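Local structure of rhamnosidase B (Bacillus sp., 2OKX) at residues A[151-157]-A[485-491]; A[633-637]-A[653-657]. The protein is a family 78 glycoside hydrolase, an alpha-L-rhamnosidase that hydrolyses terminal alpha-L-rhamnose residues from its substrates. One frame throughout, in Å; residues are numbered along the deposited sequence.

Contact 1 of 2, residues A[151-157]-A[485-491]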
loop_
_atom_site.group_PDB
_atom_site.type_symbol
_atom_site.label_atom_id
_atom_site.label_comp_id
_atom_site.label_asym_id
_atom_site.label_seq_id
_atom_site.Cartn_x
_atom_site.Cartn_y
_atom_site.Cartn_z
ATOM N N GLY A 151 -1.536 -12.507 6.609
ATOM C CA GLY A 151 -0.495 -12.464 7.624
ATOM C C GLY A 151 -0.371 -13.927 8.002
ATOM O O GLY A 151 -1.368 -14.550 8.368
ATOM N N GLU A 152 0.830 -14.490 7.929
ATOM C CA GLU A 152 0.978 -15.913 8.199
ATOM C C GLU A 152 1.119 -16.392 9.634
ATOM O O GLU A 152 1.443 -15.635 10.547
ATOM C CB GLU A 152 2.136 -16.488 7.364
ATOM C CG GLU A 152 3.557 -16.292 7.927
ATOM C CD GLU A 152 4.191 -14.951 7.564
ATOM O OE1 GLU A 152 5.440 -14.871 7.580
ATOM O OE2 GLU A 152 3.455 -13.984 7.270
ATOM N N VAL A 153 0.829 -17.679 9.804
ATOM C CA VAL A 153 0.945 -18.384 11.075
ATOM C C VAL A 153 1.665 -19.670 10.676
ATOM O O VAL A 153 1.125 -20.480 9.917
ATOM C CB VAL A 153 -0.428 -18.728 11.674
ATOM C CG1 VAL A 153 -0.250 -19.664 12.862
ATOM C CG2 VAL A 153 -1.129 -17.455 12.121
ATOM N N ILE A 154 2.888 -19.838 11.171
ATOM C CA ILE A 154 3.709 -20.995 10.828
ATOM C C ILE A 154 4.145 -21.797 12.044
ATOM O O ILE A 154 4.758 -21.256 12.961
ATOM C CB ILE A 154 5.005 -20.553 10.093
ATOM C CG1 ILE A 154 4.673 -19.618 8.927
ATOM C CG2 ILE A 154 5.773 -21.777 9.612
ATOM C CD1 ILE A 154 3.916 -20.269 7.786
ATOM N N ASP A 155 3.837 -23.090 12.046
ATOM C CA ASP A 155 4.247 -23.957 13.144
ATOM C C ASP A 155 5.444 -24.746 12.627
ATOM O O ASP A 155 5.293 -25.736 11.905
ATOM C CB ASP A 155 3.110 -24.898 13.542
ATOM C CG ASP A 155 3.434 -25.704 14.782
ATOM O OD1 ASP A 155 2.487 -26.133 15.478
ATOM O OD2 ASP A 155 4.634 -25.914 15.056
ATOM N N ALA A 156 6.635 -24.286 12.998
ATOM C CA ALA A 156 7.884 -24.894 12.557
ATOM C C ALA A 156 8.056 -26.356 12.960
ATOM O O ALA A 156 8.888 -27.064 12.395
ATOM C CB ALA A 156 9.063 -24.066 13.062
ATOM N N ARG A 157 7.281 -26.814 13.933
ATOM C CA ARG A 157 7.376 -28.206 14.361
ATOM C C ARG A 157 6.935 -29.161 13.249
ATOM O O ARG A 157 7.301 -30.336 13.249
ATOM C CB ARG A 157 6.530 -28.428 15.614
ATOM C CG ARG A 157 7.070 -27.701 16.827
ATOM C CD ARG A 157 6.107 -27.772 17.989
ATOM N NE ARG A 157 4.818 -27.166 17.669
ATOM C CZ ARG A 157 3.849 -26.977 18.558
ATOM N NH1 ARG A 157 4.025 -27.346 19.824
ATOM N NH2 ARG A 157 2.703 -26.422 18.186
ATOM N N THR A 485 0.986 -8.618 10.890
ATOM C CA THR A 485 1.578 -9.608 11.771
ATOM C C THR A 485 1.877 -10.984 11.188
ATOM O O THR A 485 1.553 -11.296 10.048
ATOM C CB THR A 485 0.609 -9.888 12.921
ATOM O OG1 THR A 485 -0.549 -10.540 12.381
ATOM C CG2 THR A 485 0.151 -8.599 13.590
ATOM N N PHE A 486 2.500 -11.799 12.035
ATOM C CA PHE A 486 2.771 -13.195 11.746
ATOM C C PHE A 486 3.043 -13.876 13.080
ATOM O O PHE A 486 3.442 -13.230 14.055
ATOM C CB PHE A 486 3.934 -13.395 10.744
ATOM C CG PHE A 486 5.322 -13.254 11.326
ATOM C CD1 PHE A 486 6.194 -12.293 10.821
ATOM C CD2 PHE A 486 5.788 -14.123 12.313
ATOM C CE1 PHE A 486 7.506 -12.200 11.285
ATOM C CE2 PHE A 486 7.100 -14.037 12.783
ATOM C CZ PHE A 486 7.958 -13.074 12.267
ATOM N N ARG A 487 2.749 -15.165 13.146
ATOM C CA ARG A 487 3.020 -15.935 14.345
ATOM C C ARG A 487 3.890 -17.090 13.898
ATOM O O ARG A 487 3.609 -17.737 12.888
ATOM C CB ARG A 487 1.743 -16.482 14.988
ATOM C CG ARG A 487 2.030 -17.598 16.007
ATOM C CD ARG A 487 0.844 -17.864 16.908
ATOM N NE ARG A 487 0.602 -16.749 17.814
ATOM C CZ ARG A 487 -0.398 -16.697 18.686
ATOM N NH1 ARG A 487 -1.257 -17.707 18.771
ATOM N NH2 ARG A 487 -0.538 -15.641 19.476
ATOM N N TYR A 488 4.951 -17.332 14.652
ATOM C CA TYR A 488 5.882 -18.406 14.357
ATOM C C TYR A 488 5.967 -19.259 15.613
ATOM O O TYR A 488 6.227 -18.746 16.704
ATOM C CB TYR A 488 7.260 -17.823 14.033
ATOM C CG TYR A 488 8.332 -18.854 13.767
ATOM C CD1 TYR A 488 8.581 -19.314 12.473
ATOM C CD2 TYR A 488 9.102 -19.368 14.811
ATOM C CE1 TYR A 488 9.576 -20.258 12.227
ATOM C CE2 TYR A 488 10.097 -20.314 14.578
ATOM C CZ TYR A 488 10.329 -20.752 13.286
ATOM O OH TYR A 488 11.315 -21.683 13.059
ATOM N N ILE A 489 5.717 -20.555 15.461
ATOM C CA ILE A 489 5.777 -21.481 16.584
ATOM C C ILE A 489 7.062 -22.279 16.410
ATOM O O ILE A 489 7.271 -22.932 15.389
ATOM C CB ILE A 489 4.556 -22.418 16.597
ATOM C CG1 ILE A 489 3.273 -21.584 16.553
ATOM C CG2 ILE A 489 4.568 -23.266 17.863
ATOM C CD1 ILE A 489 2.017 -22.385 16.288
ATOM N N CYS A 490 7.915 -22.213 17.422
ATOM C CA CYS A 490 9.224 -22.855 17.401
ATOM C C CYS A 490 9.345 -24.366 17.450
ATOM O O CYS A 490 8.568 -25.052 18.111
ATOM C CB CYS A 490 10.070 -22.304 18.544
ATOM S SG CYS A 490 10.377 -20.538 18.435
ATOM N N ARG A 491 10.345 -24.866 16.735
ATOM C CA ARG A 491 10.661 -26.282 16.754
ATOM C C ARG A 491 11.733 -26.252 17.839
ATOM O O ARG A 491 12.080 -25.175 18.325
ATOM C CB ARG A 491 11.259 -26.749 15.423
ATOM C CG ARG A 491 12.615 -26.145 15.078
ATOM C CD ARG A 491 13.295 -26.957 13.984
ATOM N NE ARG A 491 12.482 -26.995 12.771
ATOM C CZ ARG A 491 12.493 -26.050 11.837
ATOM N NH1 ARG A 491 13.286 -24.992 11.970
ATOM N NH2 ARG A 491 11.693 -26.150 10.783
HETATM O O HOH W 1 -0.680 -13.619 11.592
HETATM O O HOH W 2 10.809 -29.565 12.639
#
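Val153 pairs with Arg487, Ile154 with Tyr488 and Asp155 with Ile489 as parallel neighbours, their strand axes 4° apart. Four backbone bonds give the evidence, from Arg487 N to Glu152 O (2.9 Å) through to Ala156 N to Ile489 O. Packing is tight at Ala156, between Tyr488 and Ile489: its CB approaches Tyr488 CZ at 3.6 Å, the phenol OH being hydrogen-bonded to Gln495 NE2, while Asp155 and Ile489 pack on the other face. Strand 153-155 of the N-terminal domain thereby extends a sheet of the concanavalin-like domain. Glu152 CD lies 3.5 Å from Phe486 CB, its carboxylate held by Tyr497, Ser499 and Arg503. The looser side is at Arg157, which is exposed. Asp155, its CG anti to the backbone N (chi1 -173°), closes an Asx turn through OD2 and Arg157 N, and salt-bridges the guanidinium side-on, NH2 to OD1 (2.7 Å) and NE to the syn lone pair of OD2. Ile489 CG2 lies over one guanidinium face. An alanine replacing Asp155 would remove both acceptors and is likely to leave the arginine free to swing off Ile489. At this end one water bridges Ala156 O and Arg491 NE, and Arg491 NH2 is hydrogen-bonded to Leu159 O.

Contact 2 of 2, residues A[633-637]-A[653-657]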
loop_
_atom_site.group_PDB
_atom_site.type_symbol
_atom_site.label_atom_id
_atom_site.label_comp_id
_atom_site.label_asym_id
_atom_site.label_seq_id
_atom_site.Cartn_x
_atom_site.Cartn_y
_atom_site.Cartn_z
ATOM N N TRP A 633 -2.926 10.694 -14.513
ATOM C CA TRP A 633 -2.199 9.685 -15.274
ATOM C C TRP A 633 -1.791 10.310 -16.607
ATOM O O TRP A 633 -0.672 10.116 -17.083
ATOM C CB TRP A 633 -3.086 8.462 -15.540
ATOM C CG TRP A 633 -2.498 7.497 -16.541
ATOM C CD1 TRP A 633 -1.423 6.676 -16.357
ATOM C CD2 TRP A 633 -2.940 7.281 -17.888
ATOM N NE1 TRP A 633 -1.165 5.963 -17.506
ATOM C CE2 TRP A 633 -2.081 6.316 -18.462
ATOM C CE3 TRP A 633 -3.978 7.811 -18.667
ATOM C CZ2 TRP A 633 -2.228 5.867 -19.783
ATOM C CZ3 TRP A 633 -4.126 7.365 -19.983
ATOM C CH2 TRP A 633 -3.253 6.403 -20.524
ATOM N N ILE A 634 -2.709 11.055 -17.217
ATOM C CA ILE A 634 -2.409 11.703 -18.487
ATOM C C ILE A 634 -1.283 12.707 -18.256
ATOM O O ILE A 634 -0.342 12.795 -19.042
ATOM C CB ILE A 634 -3.654 12.420 -19.055
ATOM C CG1 ILE A 634 -4.700 11.374 -19.466
ATOM C CG2 ILE A 634 -3.264 13.284 -20.252
ATOM C CD1 ILE A 634 -6.026 11.960 -19.928
ATOM N N LEU A 635 -1.383 13.451 -17.159
ATOM C CA LEU A 635 -0.363 14.432 -16.805
ATOM C C LEU A 635 0.976 13.713 -16.663
ATOM O O LEU A 635 1.982 14.138 -17.231
ATOM C CB LEU A 635 -0.712 15.101 -15.474
ATOM C CG LEU A 635 -0.271 16.551 -15.239
ATOM C CD1 LEU A 635 -0.290 16.826 -13.748
ATOM C CD2 LEU A 635 1.110 16.807 -15.804
ATOM N N ALA A 636 0.984 12.617 -15.907
ATOM C CA ALA A 636 2.209 11.854 -15.692
ATOM C C ALA A 636 2.805 11.358 -17.009
ATOM O O ALA A 636 4.029 11.327 -17.168
ATOM C CB ALA A 636 1.940 10.678 -14.758
ATOM N N CYS A 637 1.946 10.964 -17.945
ATOM C CA CYS A 637 2.408 10.493 -19.247
ATOM C C CYS A 637 3.117 11.632 -19.968
ATOM O O CYS A 637 4.195 11.449 -20.530
ATOM C CB CYS A 637 1.231 10.004 -20.102
ATOM S SG CYS A 637 0.564 8.394 -19.618
ATOM N N ILE A 653 1.583 5.315 -26.211
ATOM C CA ILE A 653 0.556 5.645 -25.229
ATOM C C ILE A 653 -0.563 6.574 -25.707
ATOM O O ILE A 653 -1.638 6.602 -25.108
ATOM C CB ILE A 653 1.205 6.259 -23.948
ATOM C CG1 ILE A 653 0.354 5.932 -22.723
ATOM C CG2 ILE A 653 1.344 7.773 -24.091
ATOM C CD1 ILE A 653 0.390 4.471 -22.342
ATOM N N TRP A 654 -0.326 7.327 -26.779
ATOM C CA TRP A 654 -1.343 8.259 -27.277
ATOM C C TRP A 654 -2.741 7.656 -27.429
ATOM O O TRP A 654 -3.723 8.234 -26.962
ATOM C CB TRP A 654 -0.913 8.877 -28.614
ATOM C CG TRP A 654 -2.028 9.630 -29.295
ATOM C CD1 TRP A 654 -2.533 9.393 -30.543
ATOM C CD2 TRP A 654 -2.803 10.711 -28.751
ATOM N NE1 TRP A 654 -3.573 10.255 -30.808
ATOM C CE2 TRP A 654 -3.760 11.074 -29.727
ATOM C CE3 TRP A 654 -2.781 11.407 -27.534
ATOM C CZ2 TRP A 654 -4.690 12.102 -29.523
ATOM C CZ3 TRP A 654 -3.707 12.430 -27.332
ATOM C CH2 TRP A 654 -4.648 12.766 -28.323
ATOM N N PRO A 655 -2.855 6.495 -28.095
ATOM C CA PRO A 655 -4.171 5.869 -28.274
ATOM C C PRO A 655 -4.939 5.673 -26.966
ATOM O O PRO A 655 -6.134 5.968 -26.891
ATOM C CB PRO A 655 -3.827 4.546 -28.957
ATOM C CG PRO A 655 -2.646 4.920 -29.796
ATOM C CD PRO A 655 -1.820 5.754 -28.836
ATOM N N ALA A 656 -4.255 5.180 -25.936
ATOM C CA ALA A 656 -4.894 4.960 -24.641
ATOM C C ALA A 656 -5.343 6.285 -24.037
ATOM O O ALA A 656 -6.371 6.355 -23.360
ATOM C CB ALA A 656 -3.933 4.249 -23.691
ATOM N N VAL A 657 -4.566 7.337 -24.279
ATOM C CA VAL A 657 -4.891 8.662 -23.760
ATOM C C VAL A 657 -6.120 9.223 -24.469
ATOM O O VAL A 657 -7.038 9.742 -23.835
ATOM C CB VAL A 657 -3.707 9.641 -23.952
ATOM C CG1 VAL A 657 -4.127 11.051 -23.572
ATOM C CG2 VAL A 657 -2.523 9.194 -23.100
#
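Two anti first torsions bring the main groups alongside each other: Trp633 holds CG opposite its backbone N (chi1 169°), which carries the indole from the flank of its helix toward segment 653-657, and Ile653 does likewise with CG1 (chi1 -150°), reaching back past the ring in the opposite sense. The six-membered ring of the indole makes the contact. Its CZ2 lies 3.9 Å from Ile653 CG1, and CH2 is 3.9 Å from both Ala656 CB and Val657 CG2. Ala656 CB comes in at the ring edge, near its plane, whereas Ile653 and Val657 approach obliquely. Cys637, one turn after Trp633, sets SG 3.5 Å above one face of the same ring, displaced toward the rim, and also meets Ile653 CG1. Val657 divides its branches: CG2 serves the tryptophan, while CG1 touches Ile634 CG2 at 4.1 Å. The segment axes approach to 11.2 Å at their closest, a spacing that the indole spans. Helices 627-644 and 647-665 are consecutive, nearly antiparallel (157°) helices of the six-hairpin glycosidase domain, the alpha-barrel part of the enzyme. The indole NE1 donates to Leu601 O, away from this interface. All five side-chain pairs across the segments are apolar, and cohesion rests on shape and dispersion; the NE1 bond and the neighbours on its face and edge probably limit how far the indole can turn.

Contact 1 and contact 2 lie on opposite sides of the chain's centre, 45 Å between their centres and about 30 Å between nearest atoms, and share no helix, strand or sheet. They follow in series: the pairing of 151-157 with 485-491 closes before 633-637 meets 653-657. Their spans differ sharply. Contact 1 joins positions 328 residues apart through one mixed sheet, whereas contact 2 is local, bringing together consecutive helices of the six-hairpin domain only 16 residues apart. The first is consistent with the strand pairing tying the N-terminal region to the concanavalin-like one, the second with internal packing of the helical domain, in a modular single-chain enzyme.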